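Homoserine kinase (Listeria monocytogenes, PDB 3HUL) probably catalyses the ATP-dependent phosphorylation of L-homoserine to O-phospho-L-homoserine on the route from aspartate to threonine, as a member of the GHMP kinase family. Local coordinates at residues Arg6-Thr11 and Gly22-Leu27; Tyr41-Ile46 and His73-Cys78; Ala92-Ile97 and Arg115-Ile120; Ala156-Ile161 and Ala274-Leu279; Arg231-Asn236 and Thr265-Leu270. One frame throughout, in Å; residues are numbered along the deposited sequence.

Contact 1 (Arg6-Thr11 and Gly22-Leu27); sequences RVPATT and GLALTL
A9 O accepts the backbone N-H of L25 at 2.7 Å, with the donor standing above the carbonyl plane, and a second, weaker approach to the same oxygen comes from A24 CA at 3.3 Å. The same residue also donates: A9 N bonds L27 O at 2.8 Å. That bond is possible because the second strand turns a corner at T26, the centre of an inverse gamma turn, which brings L27 back against 6-11. The CB of A9 then sits against the CB of L27 at 3.8 Å, and the ring of P8 leans on A24 through CG. The two strands form a beta hairpin in the mixed sheet of the N-terminal GHMP kinase domain, here close to the centre of the chain. Further along, T11 N gives a bond to L23 O at 2.9 Å; the return bond from L23 N to T11 O is weak. T10 and A24 make a non-hydrogen-bonded antiparallel pair, where T10 CG2 lies 3.9 Å from A24 CA. With chi1 at 50°, T10 OG1 is held between its own N and carbonyl carbon, and N126 ND2 bonds it; G87, in the predicted ATP-binding loop, is close by. T11 and L23 send their side chains the same way, T11 CG2 beside L23 CB at 4.0 Å, while T11 OG1 and S245 OG share a hydrogen bond.

Contact 2 (Tyr41-Ile46 and His73-Cys78); sequences YIEHNI and HLVMTC
I42 and M76 make the tight part of this contact: the CG2 branch of I42 lies 3.6 Å from M76 CB, the two side chains crossing at a slant. Further on, I46 CD1 wedges between the second strand's sulfur-bearing side chains, 3.5 Å from M76 SD and 3.6 Å from C78 CB. M76 bends at chi2 and chi3, and its side chain crosses that of I46 at about a right angle. L74 extends this apolar face, placing CD1 against I42 CG1 at 3.8 Å. Behind these residues lie I58 and I59 of helix 57-65, as expected of a beta-alpha-beta unit in which that helix joins two neighbouring parallel strands, 41-43 and 72-78. The backbones are tied by three bonds: Y41 O takes L74 N, L74 O takes E43 N at 2.8 Å, and E43 O receives M76 N. On the other face the packing is thin and open to solvent. There Y41, E43, H73 and V75 are exposed; Y41 CB meets H73 CD2 at 3.6 Å, yet the phenol ring leads away from the neighbouring strand, and E43 barely reaches V75. Past the paired strands, the imidazole of H44 is fixed at both nitrogens: I46 N donates to H44 ND1 in the ring plane at 2.9 Å, and NE2 is bonded to I50 O.

Contact 3 (Ala92-Ile97 and Arg115-Ile120); sequences AVVAGI and RIAAEI
I97 points its chain at A117 because CG1 stands opposite the carbonyl carbon (chi1 -67°) and the chain then runs on extended, delivering CD1 to within 3.5 Å of A117 CB. V93, one turn earlier, has CG1 opposite its backbone N (chi1 167°), and that methyl meets I120 CD1 at 3.8 Å. The valine and I120 run alongside in opposite senses, and I120 CG2 also comes near both valine methyls. I97 and I116 meet at a slant, with I116 CG2 3.8 Å from I97 CD1. A117 is the low point between I116 and I120: its small side chain lets the longer I97 reach in, and V93 CG1 and V94 CG2 approach the same CB at 4.2 Å. The contact joins helices 88-103 and 110-121 of the N-terminal GHMP kinase domain, whose local axes come within 9.9 Å and run at 136° to each other. Helix 88-103 starts in the predicted ATP-binding loop, so this packing lies just beyond the nucleotide site. Only carbon atoms take part across the two segments. V94 and A117 are also covered by helix 127-132, which closes over that side, whereas I120, at the other end, is exposed, though it also touches T61 of helix 57-65. Within 115-120, on its outer flank, R115 NH1 makes a salt bridge to E119 OE1 whose hydrogen bond is weak.

Contact 4 (Ala156-Ile161 and Ala274-Leu279); sequences ALIAFI and ADVLLL
A156 opens the first strand by laying its CB near L278 CD1, 4.2 Å away. L157 then exchanges two backbone bonds with L279; the one from L279 N to L157 O is 2.8 Å long and nearly straight. The same oxygen is brushed by L278 CD1, since L278 holds CG opposite its backbone N and curls back toward 156-161. I158, in a non-hydrogen-bonded pair with L278, makes its tightest contact with V276: I158 CG2 and V276 CG1 are 3.5 Å apart, closer than carbons usually pack. A159 N bonds L277 O, and L277 N bonds A159 O, each at 2.9 Å, and the CB of A159 faces L279 CD1 at 3.7 Å. This regular antiparallel pairing joins strand 156-161 to 275-280, an outermost strand, within this chain, of the four-stranded sheet of the C-terminal half; 251-255 lies on the other side of 156-161. F160 runs alongside V276, its CE1 4.0 Å from V276 CG2, and A274 CB sits at the edge of the ring. F160 and I158 face helix 260-268, where both meet L267; that helix lies over this side of the sheet and puts Q264 NE2 on V276 O. I161 ends the walk on the opposite face, near the predicted ATP-loop residue P81: its N bonds D275 O at 2.8 Å, and I161 CD1 meets L277 CD2 at 3.8 Å.

Contact 5 (Arg231-Asn236 and Thr265-Leu270); sequences RDVAKN and TSLQTL
V233 and L267 lead a small apolar contact between helix 227-235 and helix 260-268 with the residues that follow it, two neighbouring helices packed on the face of the four-stranded sheet that carries I158, F160 and V253, in the C-terminal GHMP kinase domain. V233 provides both of its methyls. Its CG1 lies 4.0 Å from L267 CD2, and V233 CG2 lies 4.2 Å from L270 CD2, so the valine fits between two leucine side chains that come from the other helix and pass it head to tail. CG1 is opposite the backbone N (chi1 169°), which points that methyl at L267 and leaves CG2 for L270. A234 adds a looser touch, its CB 4.4 Å from L267 CD2. Beneath them V253 of strand 251-255 meets both A234 and L267, and I158 and F160 of strand 156-161 also reach L267. S266 comes near V233 CG1 only in passing; its hydroxyl bonds Q237 NE2. T269 OG1 bonds S266 O at 2.7 Å, and T269 N bonds the same carbonyl, so S266 O accepts from two donors of one residue. The apolar touches are all methyl on methyl, so burial and fit, rather than directional bonds, should hold these segments together.

Contacts 1 and 4 are both strand pairings bound by backbone hydrogen bonds; contact 1 lies fully in the core, while contact 4 is partly buried at an edge of its sheet. They meet where L25 and L27 pack on L279, joining the N-terminal sheet to the C-terminal one. Contact 2 is a parallel pairing on the same sheet as contact 1, with one face in solvent. Contacts 3 and 5 are apolar helix packings on opposite sides of the chain's centre, about 36 Å apart between centres: contact 3 is buried and backs onto V7 of contact 1, while contact 5, only partly buried near the periphery, touches contact 4 through L267.

Contact 1 (Arg6-Thr11 and Gly22-Leu27)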
# COMPACT_ATOMS: atom_id res chain seq x y z
N ARG A 6 20.23 20.95 5.78
CA ARG A 6 18.91 21.21 6.35
C ARG A 6 18.33 19.91 6.90
O ARG A 6 18.43 18.87 6.26
CB ARG A 6 17.98 21.77 5.29
CG ARG A 6 16.71 22.35 5.87
CD ARG A 6 15.50 22.11 5.00
NE ARG A 6 15.58 22.87 3.76
CZ ARG A 6 15.42 24.19 3.68
NH1 ARG A 6 15.14 24.91 4.77
NH2 ARG A 6 15.54 24.80 2.51
N VAL A 7 17.76 19.97 8.11
CA VAL A 7 17.22 18.79 8.80
C VAL A 7 15.88 19.18 9.40
O VAL A 7 15.80 20.22 10.05
CB VAL A 7 18.13 18.31 9.96
CG1 VAL A 7 17.58 17.03 10.58
CG2 VAL A 7 19.60 18.12 9.48
N PRO A 8 14.83 18.35 9.18
CA PRO A 8 13.52 18.68 9.69
C PRO A 8 13.23 18.27 11.15
O PRO A 8 13.86 17.35 11.70
CB PRO A 8 12.58 17.92 8.74
CG PRO A 8 13.33 16.70 8.37
CD PRO A 8 14.81 17.11 8.38
N ALA A 9 12.28 18.99 11.75
CA ALA A 9 11.67 18.63 13.01
C ALA A 9 10.91 17.32 12.86
O ALA A 9 10.53 16.94 11.74
CB ALA A 9 10.71 19.72 13.43
N THR A 10 10.69 16.64 13.97
CA THR A 10 10.01 15.35 14.00
C THR A 10 9.21 15.23 15.28
O THR A 10 9.61 15.76 16.33
CB THR A 10 11.01 14.14 14.00
OG1 THR A 10 11.98 14.37 15.02
CG2 THR A 10 11.72 13.99 12.67
N THR A 11 8.08 14.54 15.20
CA THR A 11 7.30 14.22 16.39
C THR A 11 7.31 12.72 16.53
O THR A 11 6.94 12.00 15.60
CB THR A 11 5.84 14.74 16.33
OG1 THR A 11 5.16 14.36 17.52
CG2 THR A 11 5.07 14.20 15.13
N GLY A 22 7.34 7.79 14.25
CA GLY A 22 7.62 9.20 14.24
C GLY A 22 7.46 9.76 12.85
O GLY A 22 7.43 9.01 11.86
N LEU A 23 7.44 11.08 12.77
CA LEU A 23 6.92 11.78 11.60
C LEU A 23 7.68 13.09 11.47
O LEU A 23 7.78 13.84 12.45
CB LEU A 23 5.40 12.02 11.77
CG LEU A 23 4.54 12.74 10.71
CD1 LEU A 23 4.51 11.96 9.39
CD2 LEU A 23 3.12 12.89 11.22
N ALA A 24 8.23 13.35 10.28
CA ALA A 24 8.98 14.58 10.01
C ALA A 24 8.00 15.70 9.73
O ALA A 24 6.95 15.47 9.14
CB ALA A 24 9.97 14.40 8.82
N LEU A 25 8.37 16.91 10.14
CA LEU A 25 7.49 18.09 10.08
C LEU A 25 8.20 19.30 9.44
O LEU A 25 9.42 19.35 9.41
CB LEU A 25 7.02 18.47 11.49
CG LEU A 25 6.22 17.42 12.25
CD1 LEU A 25 5.87 17.99 13.62
CD2 LEU A 25 4.96 17.08 11.46
N THR A 26 7.41 20.25 8.93
CA THR A 26 7.95 21.41 8.20
C THR A 26 8.48 22.51 9.14
O THR A 26 8.00 23.64 9.11
CB THR A 26 6.89 21.99 7.21
OG1 THR A 26 5.67 22.17 7.90
CG2 THR A 26 6.64 21.03 6.00
N LEU A 27 9.43 22.16 10.01
CA LEU A 27 10.24 23.15 10.73
C LEU A 27 11.65 22.64 10.55
O LEU A 27 11.84 21.42 10.43
CB LEU A 27 9.89 23.24 12.21
CG LEU A 27 8.56 23.87 12.62
CD1 LEU A 27 8.36 23.64 14.12
CD2 LEU A 27 8.46 25.40 12.26

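Contact 2 (Tyr41-Ile46 and His73-Cys78)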
# COMPACT_ATOMS: atom_id res chain seq x y z
N TYR A 41 33.24 27.68 15.23
CA TYR A 41 32.27 28.65 15.72
C TYR A 41 30.97 28.45 14.96
O TYR A 41 30.98 28.21 13.75
CB TYR A 41 32.75 30.10 15.56
CG TYR A 41 31.80 31.12 16.18
CD1 TYR A 41 31.66 31.22 17.57
CD2 TYR A 41 31.04 31.98 15.38
CE1 TYR A 41 30.79 32.14 18.16
CE2 TYR A 41 30.15 32.92 15.96
CZ TYR A 41 30.04 32.98 17.35
OH TYR A 41 29.18 33.88 17.96
N ILE A 42 29.84 28.55 15.67
CA ILE A 42 28.53 28.60 15.05
C ILE A 42 27.91 29.93 15.39
O ILE A 42 27.70 30.23 16.56
CB ILE A 42 27.57 27.48 15.56
CG1 ILE A 42 28.13 26.10 15.29
CG2 ILE A 42 26.20 27.62 14.91
CD1 ILE A 42 27.34 24.99 15.95
N GLU A 43 27.60 30.72 14.37
CA GLU A 43 26.82 31.93 14.57
C GLU A 43 25.36 31.54 14.62
O GLU A 43 24.89 30.78 13.77
CB GLU A 43 27.06 32.93 13.44
CG GLU A 43 26.32 34.26 13.62
CD GLU A 43 26.26 35.08 12.34
OE1 GLU A 43 25.21 35.73 12.11
OE2 GLU A 43 27.25 35.06 11.56
N HIS A 44 24.66 32.06 15.62
CA HIS A 44 23.22 31.84 15.78
C HIS A 44 22.63 32.77 16.82
O HIS A 44 23.35 33.28 17.67
CB HIS A 44 22.90 30.38 16.14
CG HIS A 44 23.17 30.02 17.58
ND1 HIS A 44 22.36 30.42 18.62
CD2 HIS A 44 24.12 29.22 18.13
CE1 HIS A 44 22.82 29.92 19.75
NE2 HIS A 44 23.89 29.18 19.48
N ASN A 45 21.32 32.95 16.75
CA ASN A 45 20.57 33.68 17.77
C ASN A 45 19.41 32.84 18.35
O ASN A 45 18.31 33.35 18.56
CB ASN A 45 20.07 35.03 17.21
CG ASN A 45 19.44 34.92 15.81
OD1 ASN A 45 19.92 34.17 14.95
ND2 ASN A 45 18.39 35.69 15.58
N ILE A 46 19.66 31.56 18.63
CA ILE A 46 18.61 30.65 19.12
C ILE A 46 18.27 30.88 20.60
O ILE A 46 17.17 30.55 21.06
CB ILE A 46 18.95 29.14 18.84
CG1 ILE A 46 18.99 28.87 17.34
CG2 ILE A 46 17.94 28.19 19.51
CD1 ILE A 46 19.65 27.55 16.97
N HIS A 73 33.85 27.68 10.56
CA HIS A 73 32.82 28.59 11.04
C HIS A 73 31.53 28.18 10.33
O HIS A 73 31.58 27.72 9.18
CB HIS A 73 33.15 30.05 10.68
CG HIS A 73 34.35 30.59 11.41
ND1 HIS A 73 35.26 31.44 10.81
CD2 HIS A 73 34.80 30.40 12.67
CE1 HIS A 73 36.21 31.74 11.68
NE2 HIS A 73 35.95 31.12 12.81
N LEU A 74 30.39 28.35 11.00
CA LEU A 74 29.08 27.91 10.48
C LEU A 74 28.04 28.93 10.88
O LEU A 74 28.23 29.66 11.84
CB LEU A 74 28.67 26.54 11.04
CG LEU A 74 29.70 25.42 10.98
CD1 LEU A 74 30.39 25.26 12.33
CD2 LEU A 74 29.08 24.10 10.59
N VAL A 75 26.95 28.98 10.12
CA VAL A 75 25.79 29.81 10.43
C VAL A 75 24.58 28.88 10.55
O VAL A 75 24.37 28.03 9.68
CB VAL A 75 25.52 30.88 9.34
CG1 VAL A 75 24.47 31.89 9.80
CG2 VAL A 75 26.83 31.59 8.92
N MET A 76 23.79 29.08 11.61
CA MET A 76 22.67 28.21 11.98
C MET A 76 21.37 28.98 12.03
O MET A 76 21.26 29.97 12.76
CB MET A 76 22.92 27.57 13.35
CG MET A 76 22.50 26.10 13.47
SD MET A 76 21.64 25.56 14.97
CE MET A 76 22.88 25.72 16.23
N THR A 77 20.38 28.54 11.24
CA THR A 77 18.99 28.99 11.37
C THR A 77 18.23 27.78 11.91
O THR A 77 18.44 26.65 11.46
CB THR A 77 18.41 29.43 10.00
OG1 THR A 77 19.03 30.65 9.58
CG2 THR A 77 16.91 29.66 10.06
N CYS A 78 17.37 28.00 12.89
CA CYS A 78 16.58 26.92 13.45
C CYS A 78 15.30 27.45 14.04
O CYS A 78 15.32 28.19 15.02
CB CYS A 78 17.36 26.15 14.52
SG CYS A 78 16.54 24.59 15.03

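Contact 3 (Ala92-Ile97 and Arg115-Ile120)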
# COMPACT_ATOMS: atom_id res chain seq x y z
N ALA A 92 19.70 18.23 15.58
CA ALA A 92 21.09 18.66 15.77
C ALA A 92 22.05 17.49 15.62
O ALA A 92 23.08 17.61 14.94
CB ALA A 92 21.28 19.43 17.14
N VAL A 93 21.70 16.34 16.20
CA VAL A 93 22.50 15.13 16.06
C VAL A 93 22.61 14.70 14.57
O VAL A 93 23.70 14.49 14.05
CB VAL A 93 21.92 13.96 16.89
CG1 VAL A 93 22.58 12.64 16.49
CG2 VAL A 93 22.06 14.23 18.43
N VAL A 94 21.47 14.62 13.90
CA VAL A 94 21.46 14.34 12.46
C VAL A 94 22.29 15.36 11.66
O VAL A 94 23.02 15.00 10.76
CB VAL A 94 20.00 14.24 11.93
CG1 VAL A 94 19.96 14.17 10.37
CG2 VAL A 94 19.30 13.06 12.60
N ALA A 95 22.17 16.64 11.99
CA ALA A 95 22.97 17.68 11.34
C ALA A 95 24.49 17.48 11.51
O ALA A 95 25.26 17.70 10.57
CB ALA A 95 22.54 19.04 11.83
N GLY A 96 24.90 17.05 12.71
CA GLY A 96 26.30 16.76 12.98
C GLY A 96 26.79 15.57 12.20
O GLY A 96 27.92 15.55 11.72
N ILE A 97 25.94 14.57 12.07
CA ILE A 97 26.25 13.43 11.23
C ILE A 97 26.46 13.86 9.77
O ILE A 97 27.42 13.43 9.12
CB ILE A 97 25.17 12.37 11.35
CG1 ILE A 97 25.21 11.77 12.76
CG2 ILE A 97 25.35 11.27 10.31
CD1 ILE A 97 23.92 10.97 13.12
N ARG A 115 21.22 4.37 11.78
CA ARG A 115 21.81 3.52 12.81
C ARG A 115 22.60 4.36 13.80
O ARG A 115 22.49 4.16 15.02
CB ARG A 115 22.69 2.39 12.26
CG ARG A 115 23.31 1.59 13.43
CD ARG A 115 24.65 0.89 13.16
NE ARG A 115 25.71 1.68 12.53
CZ ARG A 115 26.70 2.32 13.16
NH1 ARG A 115 26.77 2.36 14.49
NH2 ARG A 115 27.62 2.95 12.45
N ILE A 116 23.38 5.30 13.27
CA ILE A 116 24.33 6.08 14.07
C ILE A 116 23.60 7.07 14.95
O ILE A 116 23.92 7.23 16.14
CB ILE A 116 25.36 6.83 13.17
CG1 ILE A 116 26.35 5.83 12.54
CG2 ILE A 116 26.07 7.94 13.96
CD1 ILE A 116 27.13 6.38 11.35
N ALA A 117 22.60 7.74 14.38
CA ALA A 117 21.81 8.71 15.13
C ALA A 117 21.00 8.05 16.24
O ALA A 117 20.83 8.63 17.33
CB ALA A 117 20.90 9.53 14.19
N ALA A 118 20.51 6.85 15.98
CA ALA A 118 19.67 6.13 16.95
C ALA A 118 20.51 5.63 18.14
O ALA A 118 20.08 5.72 19.29
CB ALA A 118 18.93 4.95 16.26
N GLU A 119 21.71 5.14 17.83
CA GLU A 119 22.70 4.76 18.86
C GLU A 119 23.04 5.95 19.77
O GLU A 119 23.12 5.80 20.98
CB GLU A 119 23.95 4.23 18.15
CG GLU A 119 24.99 3.54 19.03
CD GLU A 119 26.11 2.91 18.18
OE1 GLU A 119 25.81 2.12 17.24
OE2 GLU A 119 27.30 3.22 18.45
N ILE A 120 23.20 7.14 19.18
CA ILE A 120 23.46 8.35 19.98
C ILE A 120 22.26 8.72 20.84
O ILE A 120 22.42 9.03 22.03
CB ILE A 120 23.83 9.57 19.10
CG1 ILE A 120 25.19 9.34 18.42
CG2 ILE A 120 23.86 10.83 19.95
CD1 ILE A 120 25.56 10.44 17.41

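Contact 4 (Ala156-Ile161 and Ala274-Leu279)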
# COMPACT_ATOMS: atom_id res chain seq x y z
N ALA A 156 -2.76 17.73 7.93
CA ALA A 156 -2.01 18.86 8.43
C ALA A 156 -1.93 18.83 9.97
O ALA A 156 -2.69 18.13 10.63
CB ALA A 156 -2.61 20.18 7.96
N LEU A 157 -0.97 19.53 10.53
CA LEU A 157 -0.84 19.54 11.98
C LEU A 157 -0.92 20.95 12.56
O LEU A 157 -0.34 21.90 12.03
CB LEU A 157 0.46 18.86 12.40
CG LEU A 157 0.54 17.35 12.15
CD1 LEU A 157 1.11 17.10 10.74
CD2 LEU A 157 1.38 16.72 13.21
N ILE A 158 -1.66 21.09 13.65
CA ILE A 158 -1.66 22.34 14.37
C ILE A 158 -0.92 22.13 15.67
O ILE A 158 -1.31 21.33 16.51
CB ILE A 158 -3.09 22.87 14.63
CG1 ILE A 158 -3.69 23.45 13.34
CG2 ILE A 158 -3.07 23.94 15.69
CD1 ILE A 158 -4.43 22.44 12.50
N ALA A 159 0.17 22.87 15.83
CA ALA A 159 1.05 22.72 16.98
C ALA A 159 0.81 23.84 17.99
O ALA A 159 0.90 25.03 17.65
CB ALA A 159 2.50 22.75 16.52
N PHE A 160 0.50 23.45 19.22
CA PHE A 160 0.54 24.39 20.33
C PHE A 160 1.94 24.34 20.90
O PHE A 160 2.30 23.39 21.61
CB PHE A 160 -0.41 23.99 21.43
CG PHE A 160 -1.85 24.25 21.13
CD1 PHE A 160 -2.48 25.37 21.64
CD2 PHE A 160 -2.59 23.34 20.37
CE1 PHE A 160 -3.83 25.60 21.41
CE2 PHE A 160 -3.93 23.55 20.12
CZ PHE A 160 -4.56 24.69 20.63
N ILE A 161 2.74 25.35 20.60
CA ILE A 161 4.10 25.40 21.07
C ILE A 161 4.23 26.37 22.27
O ILE A 161 4.23 27.59 22.07
CB ILE A 161 5.04 25.79 19.93
CG1 ILE A 161 4.94 24.74 18.82
CG2 ILE A 161 6.48 25.99 20.44
CD1 ILE A 161 5.53 25.18 17.54
N ALA A 274 0.51 29.73 24.33
CA ALA A 274 1.35 29.01 23.38
C ALA A 274 1.13 29.58 22.00
O ALA A 274 0.04 30.04 21.69
CB ALA A 274 0.99 27.52 23.38
N ASP A 275 2.17 29.56 21.17
CA ASP A 275 2.01 29.90 19.77
C ASP A 275 1.27 28.74 19.09
O ASP A 275 1.53 27.56 19.37
CB ASP A 275 3.37 30.15 19.14
CG ASP A 275 4.09 31.37 19.75
OD1 ASP A 275 3.42 32.41 20.01
OD2 ASP A 275 5.33 31.30 19.96
N VAL A 276 0.33 29.09 18.24
CA VAL A 276 -0.40 28.10 17.46
C VAL A 276 0.12 28.15 16.03
O VAL A 276 -0.09 29.15 15.32
CB VAL A 276 -1.88 28.35 17.48
CG1 VAL A 276 -2.59 27.23 16.74
CG2 VAL A 276 -2.37 28.44 18.96
N LEU A 277 0.81 27.09 15.63
CA LEU A 277 1.51 27.06 14.35
C LEU A 277 0.95 25.98 13.43
O LEU A 277 0.49 24.96 13.89
CB LEU A 277 3.01 26.83 14.55
CG LEU A 277 3.93 28.05 14.51
CD1 LEU A 277 3.61 29.10 15.58
CD2 LEU A 277 5.41 27.61 14.63
N LEU A 278 0.97 26.24 12.14
CA LEU A 278 0.51 25.27 11.16
C LEU A 278 1.71 24.56 10.56
O LEU A 278 2.64 25.17 10.03
CB LEU A 278 -0.36 25.95 10.08
CG LEU A 278 -1.12 25.16 9.01
CD1 LEU A 278 -1.82 23.93 9.56
CD2 LEU A 278 -2.15 26.07 8.35
N LEU A 279 1.72 23.24 10.69
CA LEU A 279 2.82 22.44 10.14
C LEU A 279 2.28 21.44 9.15
O LEU A 279 1.16 21.00 9.27
CB LEU A 279 3.53 21.71 11.27
CG LEU A 279 3.79 22.46 12.57
CD1 LEU A 279 4.32 21.50 13.59
CD2 LEU A 279 4.77 23.64 12.39

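Contact 5 (Arg231-Asn236 and Thr265-Leu270)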
# COMPACT_ATOMS: atom_id res chain seq x y z
N ARG A 231 -9.02 18.85 22.36
CA ARG A 231 -9.74 17.73 21.73
C ARG A 231 -11.18 18.04 21.37
O ARG A 231 -11.59 17.87 20.21
CB ARG A 231 -9.73 16.50 22.64
CG ARG A 231 -8.63 15.56 22.34
CD ARG A 231 -8.47 14.43 23.35
NE ARG A 231 -7.10 13.93 23.22
CZ ARG A 231 -6.40 13.30 24.15
NH1 ARG A 231 -6.91 13.08 25.35
NH2 ARG A 231 -5.16 12.91 23.89
N ASP A 232 -11.95 18.49 22.36
CA ASP A 232 -13.38 18.80 22.17
C ASP A 232 -13.57 19.72 20.99
O ASP A 232 -14.36 19.44 20.10
CB ASP A 232 -13.97 19.47 23.41
CG ASP A 232 -14.22 18.49 24.54
OD1 ASP A 232 -14.18 17.27 24.30
OD2 ASP A 232 -14.44 18.96 25.68
N VAL A 233 -12.82 20.81 20.99
CA VAL A 233 -12.89 21.83 19.95
C VAL A 233 -12.44 21.35 18.56
O VAL A 233 -13.13 21.57 17.57
CB VAL A 233 -12.06 23.06 20.36
CG1 VAL A 233 -11.89 24.03 19.19
CG2 VAL A 233 -12.69 23.71 21.61
N ALA A 234 -11.26 20.74 18.52
CA ALA A 234 -10.68 20.26 17.28
C ALA A 234 -11.50 19.14 16.67
O ALA A 234 -11.86 19.23 15.53
CB ALA A 234 -9.25 19.81 17.51
N LYS A 235 -11.80 18.11 17.44
CA LYS A 235 -12.49 16.93 16.92
C LYS A 235 -13.94 17.22 16.61
O LYS A 235 -14.52 16.62 15.71
CB LYS A 235 -12.37 15.78 17.92
CG LYS A 235 -10.93 15.24 17.95
CD LYS A 235 -10.50 14.75 19.31
CE LYS A 235 -11.11 13.42 19.64
NZ LYS A 235 -10.98 12.55 18.47
N ASN A 236 -14.53 18.18 17.33
CA ASN A 236 -15.90 18.54 16.96
C ASN A 236 -16.02 19.27 15.63
O ASN A 236 -17.13 19.42 15.14
CB ASN A 236 -16.63 19.28 18.07
CG ASN A 236 -16.11 20.63 18.26
OD1 ASN A 236 -15.86 21.35 17.33
ND2 ASN A 236 -15.93 20.99 19.51
N THR A 265 -7.12 29.16 13.26
CA THR A 265 -7.93 30.31 13.68
C THR A 265 -8.81 29.97 14.87
O THR A 265 -8.76 30.62 15.90
CB THR A 265 -8.75 30.87 12.47
OG1 THR A 265 -7.82 31.22 11.46
CG2 THR A 265 -9.58 32.13 12.84
N SER A 266 -9.59 28.91 14.72
CA SER A 266 -10.44 28.40 15.78
C SER A 266 -9.71 28.06 17.10
O SER A 266 -10.20 28.36 18.21
CB SER A 266 -11.12 27.16 15.24
OG SER A 266 -12.21 26.81 16.03
N LEU A 267 -8.55 27.40 17.01
CA LEU A 267 -7.83 27.02 18.23
C LEU A 267 -7.15 28.23 18.89
O LEU A 267 -7.01 28.26 20.10
CB LEU A 267 -6.81 25.90 17.95
CG LEU A 267 -7.49 24.55 17.63
CD1 LEU A 267 -6.56 23.70 16.78
CD2 LEU A 267 -7.93 23.79 18.87
N GLN A 268 -6.72 29.18 18.07
CA GLN A 268 -6.25 30.47 18.55
C GLN A 268 -7.25 31.23 19.43
O GLN A 268 -6.84 32.08 20.20
CB GLN A 268 -5.81 31.34 17.36
CG GLN A 268 -4.45 30.92 16.83
CD GLN A 268 -4.06 31.54 15.52
OE1 GLN A 268 -4.89 32.04 14.75
NE2 GLN A 268 -2.77 31.47 15.22
N THR A 269 -8.55 30.93 19.34
CA THR A 269 -9.54 31.62 20.18
C THR A 269 -9.54 31.14 21.63
O THR A 269 -10.19 31.75 22.47
CB THR A 269 -11.02 31.54 19.66
OG1 THR A 269 -11.49 30.20 19.79
CG2 THR A 269 -11.17 32.03 18.23
N LEU A 270 -8.84 30.05 21.90
CA LEU A 270 -8.81 29.50 23.26
C LEU A 270 -7.90 30.30 24.20
O LEU A 270 -8.01 30.19 25.42
CB LEU A 270 -8.41 28.01 23.24
CG LEU A 270 -9.33 27.09 22.43
CD1 LEU A 270 -8.76 25.66 22.35
CD2 LEU A 270 -10.75 27.10 23.04